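Local coordinates for CYCLIN domain-containing protein (Chaetomium thermophilum, PDB 6Z3U) that probably acts as the cyclin H-type regulatory subunit that helps activate the CDK7 kinase of the CDK-activating complex, at residues A104-S107 and D108-A112; S224-T228 and D229-H233; N125-T129 and Y130-E134. All blocks are in the same frame, centred on the assembly; numbering follows the deposited sequence.

Interaction 1. Residues A104-S107 and D108-A112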
# COMPACT_ATOMS: atom_id res chain seq x y z
N ALA A 104 11.68 17.58 -10.01
CA ALA A 104 10.76 16.81 -10.83
C ALA A 104 9.31 16.99 -10.40
O ALA A 104 8.42 16.32 -10.94
CB ALA A 104 11.13 15.33 -10.79
N ASP A 105 9.04 17.88 -9.45
CA ASP A 105 7.68 18.18 -9.00
C ASP A 105 6.93 16.92 -8.59
O ASP A 105 5.76 16.72 -8.93
CB ASP A 105 6.92 18.95 -10.08
CG ASP A 105 5.72 19.71 -9.54
OD1 ASP A 105 5.25 19.37 -8.43
OD2 ASP A 105 5.26 20.65 -10.21
N MET A 106 7.62 16.04 -7.86
CA MET A 106 6.97 14.84 -7.36
C MET A 106 6.20 15.15 -6.08
O MET A 106 6.49 16.11 -5.36
CB MET A 106 8.00 13.75 -7.08
CG MET A 106 8.63 13.17 -8.33
SD MET A 106 9.88 11.94 -7.92
CE MET A 106 10.33 11.34 -9.54
N SER A 107 5.20 14.32 -5.80
CA SER A 107 4.38 14.51 -4.62
C SER A 107 5.20 14.30 -3.35
O SER A 107 6.21 13.59 -3.35
CB SER A 107 3.18 13.56 -4.64
OG SER A 107 3.59 12.23 -4.88
N ASP A 108 4.75 14.93 -2.26
CA ASP A 108 5.46 14.79 -0.99
C ASP A 108 5.49 13.34 -0.53
O ASP A 108 6.48 12.88 0.04
CB ASP A 108 4.80 15.67 0.07
CG ASP A 108 5.08 17.15 -0.14
OD1 ASP A 108 5.95 17.49 -0.97
OD2 ASP A 108 4.42 17.98 0.53
N GLU A 109 4.40 12.60 -0.75
CA GLU A 109 4.37 11.20 -0.33
C GLU A 109 5.37 10.36 -1.12
O GLU A 109 5.95 9.42 -0.57
CB GLU A 109 2.96 10.64 -0.48
CG GLU A 109 1.93 11.30 0.42
CD GLU A 109 1.09 10.29 1.18
OE1 GLU A 109 1.19 10.24 2.42
OE2 GLU A 109 0.33 9.55 0.53
N ILE A 110 5.58 10.68 -2.40
CA ILE A 110 6.56 9.95 -3.19
C ILE A 110 7.97 10.25 -2.67
O ILE A 110 8.76 9.34 -2.42
CB ILE A 110 6.43 10.31 -4.68
CG1 ILE A 110 5.18 9.63 -5.27
CG2 ILE A 110 7.67 9.88 -5.45
CD1 ILE A 110 4.89 10.00 -6.71
N LYS A 111 8.30 11.53 -2.51
CA LYS A 111 9.61 11.91 -1.99
C LYS A 111 9.91 11.18 -0.69
O LYS A 111 10.97 10.56 -0.55
CB LYS A 111 9.66 13.42 -1.76
CG LYS A 111 9.46 14.26 -3.01
CD LYS A 111 9.40 15.74 -2.65
CE LYS A 111 9.14 16.60 -3.87
NZ LYS A 111 8.34 17.81 -3.54
N ALA A 112 8.98 11.23 0.26
CA ALA A 112 9.23 10.63 1.57
C ALA A 112 9.40 9.12 1.46
O ALA A 112 10.23 8.53 2.16
CB ALA A 112 8.08 10.97 2.52
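From Met106 through Ser107 the backbone turns out of a loop into helix 108-124, and Ser107 O accepts the backbone N-H of Lys111 at 3.1 Å from Lys111 N. Just before, Asp105 sits at positive phi (54°) as the C-prime residue of a Schellman motif that ends helix 83-103, so one helix stops and the next starts within a few residues. Ser107 takes the N-cap position, a place where serine is common. Its chi1 of 51° sets OG between the backbone N and the carbonyl carbon, facing the CG1 branch of Ile110. Met106 crosses Ile110 at about a right angle, its SD 3.9 Å from Ile110 CG2, and its extended chain continues toward Leu140 and Cys144 of helix 132-146. On another flank, Lys111 runs back along the turn, its CG 3.3 Å from Ser107 O. The bend at chi4 brings NZ into a weak bond with Met106 O (3.1 Å from Lys111 NZ). The same ammonium forms salt bridges with Asp102 and, one turn back, with Asp108, whose OD1 is 3.5 Å from Lys111 NZ. Asp108 also reaches Arg222, Glu109 leads away to Arg190, and Ser107 packs on Arg250 of the kinase chain. The chemistry divides the turn between an apolar patch of Met106 and Ile110 and a charged side of Lys111, Asp108 and Asp102. Both acids of the first turn would probably be favoured by the helix dipole, and one lysine bridges the ends of the two helices through Asp102 and Asp108, with a weak bond to the loop.

Interaction 2. Residues S224-T228 and D229-H233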
# COMPACT_ATOMS: atom_id res chain seq x y z
N SER A 224 13.21 17.50 7.76
CA SER A 224 13.87 17.11 9.00
C SER A 224 13.80 15.61 9.29
O SER A 224 14.85 15.01 9.56
CB SER A 224 13.29 17.91 10.17
OG SER A 224 13.92 19.17 10.29
N PRO A 225 12.63 14.95 9.25
CA PRO A 225 12.59 13.53 9.62
C PRO A 225 13.02 12.59 8.50
O PRO A 225 13.19 11.39 8.76
CB PRO A 225 11.12 13.32 9.98
CG PRO A 225 10.39 14.26 9.06
CD PRO A 225 11.30 15.46 8.87
N LEU A 226 13.21 13.10 7.29
CA LEU A 226 13.69 12.29 6.18
C LEU A 226 15.21 12.23 6.12
O LEU A 226 15.77 11.25 5.62
CB LEU A 226 13.16 12.85 4.86
CG LEU A 226 11.64 13.03 4.78
CD1 LEU A 226 11.24 13.63 3.45
CD2 LEU A 226 10.92 11.71 5.01
N ILE A 227 15.89 13.27 6.63
CA ILE A 227 17.34 13.30 6.64
C ILE A 227 17.92 12.70 7.92
O ILE A 227 19.10 12.32 7.94
CB ILE A 227 17.85 14.74 6.46
CG1 ILE A 227 17.32 15.33 5.14
CG2 ILE A 227 19.37 14.79 6.46
CD1 ILE A 227 17.71 14.54 3.90
N THR A 228 17.12 12.61 8.98
CA THR A 228 17.53 12.04 10.25
C THR A 228 16.86 10.68 10.42
O THR A 228 16.09 10.22 9.58
CB THR A 228 17.18 12.98 11.40
OG1 THR A 228 17.90 12.60 12.58
CG2 THR A 228 15.68 12.94 11.69
N ASP A 229 17.17 10.02 11.54
CA ASP A 229 16.63 8.69 11.85
C ASP A 229 15.27 8.75 12.55
O ASP A 229 14.95 7.86 13.34
CB ASP A 229 17.63 7.91 12.70
CG ASP A 229 18.93 7.65 11.97
OD1 ASP A 229 18.94 7.71 10.73
OD2 ASP A 229 19.94 7.37 12.65
N ALA A 230 14.46 9.77 12.27
CA ALA A 230 13.20 9.93 12.98
C ALA A 230 12.28 8.73 12.76
O ALA A 230 11.67 8.23 13.71
CB ALA A 230 12.51 11.22 12.54
N TYR A 231 12.16 8.27 11.51
CA TYR A 231 11.22 7.19 11.21
C TYR A 231 11.54 5.92 11.98
O TYR A 231 10.63 5.16 12.33
CB TYR A 231 11.21 6.90 9.71
CG TYR A 231 10.36 7.84 8.89
CD1 TYR A 231 10.38 9.21 9.11
CD2 TYR A 231 9.54 7.35 7.88
CE1 TYR A 231 9.60 10.07 8.36
CE2 TYR A 231 8.76 8.21 7.12
CZ TYR A 231 8.79 9.56 7.37
OH TYR A 231 8.02 10.41 6.62
N PHE A 232 12.82 5.67 12.27
CA PHE A 232 13.21 4.42 12.89
C PHE A 232 12.88 4.36 14.38
O PHE A 232 12.75 3.25 14.93
CB PHE A 232 14.71 4.18 12.71
CG PHE A 232 15.15 4.11 11.28
CD1 PHE A 232 14.64 3.15 10.42
CD2 PHE A 232 16.10 5.00 10.80
CE1 PHE A 232 15.05 3.09 9.10
CE2 PHE A 232 16.52 4.94 9.48
CZ PHE A 232 15.99 3.99 8.64
N HIS A 233 12.74 5.50 15.04
CA HIS A 233 12.54 5.54 16.48
C HIS A 233 11.21 6.13 16.91
O HIS A 233 10.88 6.06 18.10
CB HIS A 233 13.67 6.34 17.15
CG HIS A 233 15.03 5.99 16.65
ND1 HIS A 233 15.54 4.71 16.72
CD2 HIS A 233 15.99 6.74 16.06
CE1 HIS A 233 16.76 4.69 16.20
NE2 HIS A 233 17.05 5.91 15.79
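Pro225 and Ala230 meet where a short helix and the weakly helical turn after it fold against each other, with Pro225 CB 3.6 Å from Ala230 CB. This is the close part of the contact: a methyl is small enough to let the second segment approach, and the proline offers it the apolar CB of its ring. Tyr231 extends the same surface. Pro225 CB lies in the plane of the Tyr231 ring, at its edge, 3.9 Å from Tyr231 CE1. Leu226 runs alongside the tyrosine, pointing the same way, and its CD2 is 3.8 Å from Tyr231 CZ. With chi1 at -82°, Tyr231 CG stands opposite the carbonyl carbon, which brings the ring alongside Pro225 and Leu226, and the hydroxyl at its end is hydrogen-bonded to His187. The other side, at the turn itself, is more open and more polar. Thr228 and Asp229 are partly exposed. Thr228 CG2 still touches Ala230 CB at 3.7 Å, but Asp229 turns from helix 224-227 and forms a salt bridge with Arg32 of helix 25-48, as suits a charged residue at the margin of a core. Met328 of helix 313-330 packs beside both residues. Lying in sequence between helices 207-221 and 236-247, the short helix and the turn form the connection between two helices of the all-helical cyclin fold.

Interaction 3. Residues N125-T129 and Y130-E134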
# COMPACT_ATOMS: atom_id res chain seq x y z
N ASN A 125 22.45 -2.85 3.66
CA ASN A 125 23.55 -2.91 2.71
C ASN A 125 24.49 -1.75 2.97
O ASN A 125 24.09 -0.70 3.46
CB ASN A 125 23.04 -2.85 1.26
CG ASN A 125 22.14 -4.02 0.91
OD1 ASN A 125 22.45 -5.17 1.20
ND2 ASN A 125 21.00 -3.72 0.31
N SER A 126 25.76 -1.97 2.65
CA SER A 126 26.79 -0.95 2.85
C SER A 126 26.97 -0.13 1.58
O SER A 126 26.74 -0.60 0.47
CB SER A 126 28.11 -1.60 3.24
OG SER A 126 29.20 -0.82 2.77
N ILE A 127 27.40 1.13 1.77
CA ILE A 127 27.68 2.01 0.65
C ILE A 127 28.84 1.50 -0.19
O ILE A 127 28.95 1.84 -1.37
CB ILE A 127 27.95 3.44 1.17
CG1 ILE A 127 26.65 4.09 1.63
CG2 ILE A 127 28.60 4.29 0.09
CD1 ILE A 127 25.78 4.61 0.51
N MET A 128 29.74 0.71 0.40
CA MET A 128 30.87 0.15 -0.33
C MET A 128 30.48 -1.03 -1.21
O MET A 128 31.33 -1.53 -1.95
CB MET A 128 31.95 -0.29 0.66
CG MET A 128 32.53 0.84 1.48
SD MET A 128 33.81 0.29 2.62
CE MET A 128 32.85 -0.19 4.04
N THR A 129 29.23 -1.49 -1.14
CA THR A 129 28.76 -2.63 -1.92
C THR A 129 28.00 -2.20 -3.18
O THR A 129 28.26 -2.72 -4.26
CB THR A 129 27.87 -3.53 -1.06
OG1 THR A 129 28.47 -3.71 0.22
CG2 THR A 129 27.68 -4.89 -1.72
N TYR A 130 27.06 -1.27 -3.05
CA TYR A 130 26.25 -0.81 -4.17
C TYR A 130 26.33 0.71 -4.29
O TYR A 130 26.39 1.41 -3.27
CB TYR A 130 24.79 -1.25 -4.02
CG TYR A 130 24.61 -2.75 -3.90
CD1 TYR A 130 24.85 -3.58 -4.99
CD2 TYR A 130 24.21 -3.33 -2.71
CE1 TYR A 130 24.69 -4.95 -4.89
CE2 TYR A 130 24.05 -4.70 -2.60
CZ TYR A 130 24.29 -5.51 -3.70
OH TYR A 130 24.13 -6.88 -3.59
N PRO A 131 26.32 1.24 -5.51
CA PRO A 131 26.62 2.67 -5.71
C PRO A 131 25.47 3.56 -5.27
O PRO A 131 24.37 3.50 -5.84
CB PRO A 131 26.84 2.78 -7.23
CG PRO A 131 26.07 1.65 -7.81
CD PRO A 131 26.01 0.55 -6.78
N PRO A 132 25.70 4.44 -4.28
CA PRO A 132 24.61 5.34 -3.86
C PRO A 132 24.19 6.33 -4.93
O PRO A 132 23.04 6.78 -4.91
CB PRO A 132 25.20 6.05 -2.63
CG PRO A 132 26.67 5.95 -2.80
CD PRO A 132 26.92 4.64 -3.49
N GLN A 133 25.09 6.69 -5.84
CA GLN A 133 24.71 7.61 -6.91
C GLN A 133 23.61 7.02 -7.78
O GLN A 133 22.76 7.76 -8.28
CB GLN A 133 25.94 7.94 -7.77
CG GLN A 133 25.74 9.11 -8.72
CD GLN A 133 25.93 10.45 -8.03
OE1 GLN A 133 26.95 10.68 -7.38
NE2 GLN A 133 24.94 11.33 -8.16
N GLU A 134 23.60 5.70 -7.95
CA GLU A 134 22.60 5.02 -8.75
C GLU A 134 21.36 4.66 -7.93
O GLU A 134 20.23 4.90 -8.37
CB GLU A 134 23.20 3.75 -9.38
CG GLU A 134 24.37 4.01 -10.31
CD GLU A 134 23.99 4.84 -11.53
OE1 GLU A 134 24.12 6.08 -11.47
OE2 GLU A 134 23.53 4.25 -12.53
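Ser126 OG accepts the backbone N-H of Met128, 2.9 Å from Met128 N with an N-H...O angle of 149°, and so forms the ST turn that starts the bend carrying Ile127 to Pro132 and Thr129 to Tyr130. The same hydroxyl has a weak bond to Glu86, and Ser126 O takes the N-H of Thr129, at 3.1 Å from Thr129 N. Beyond this turn the contact is largely apolar. Ile127 meets Pro132 at about a right angle: CD1, folded back by a chi2 of -78°, lies 3.5 Å from Pro132 CB, and CG2 reaches Pro132 CG at 3.9 Å. A proline suits the first turn of helix 132-146, because its lack of an N-H costs nothing there. Thr129 and Tyr130 point the same way, and the methyl of Thr129 makes a CH-pi contact over one face of the ring, CG2 being 3.9 Å from the Tyr130 centroid and offset toward the rim. Asn125 comes at the edge of that ring, its CG 4.1 Å from Tyr130 CE2, with the amide plane turned 79° from the ring. The phenol hydroxyl bonds to Arg365, and Tyr130 O takes the hydroxyl of Tyr122. Asp79 of the kinase chain packs on Asn125, Thr129 and Tyr130. The implied chemistry is a buried corner whose shape is probably stabilised by the serine hydroxyl and a backbone bond, the aromatic ring having a methyl over one face, an amide at its edge and an arginine at its polar end.

Along the chain the order is interaction 1, interaction 3, interaction 2. Helix 108-124 links the first two: interaction 1 sits at its start and interaction 3 follows its end, where the chain turns into helix 132-146. Their centres are about 23 Å apart, with nearest atoms about 12 Å apart, and both lie in the first cyclin-like region. Interaction 2 belongs to the C-terminal cyclin domain, about 17 Å from interaction 1 and about 20 Å from interaction 3 between centres. It touches interaction 1, where Ala112 CB lies 3.9 Å from Leu226 CD2, so the two cyclin regions touch at this point. Interactions 1 and 3 also meet the kinase chain, consistent with both ends of helix 108-124 lying on the kinase-binding side.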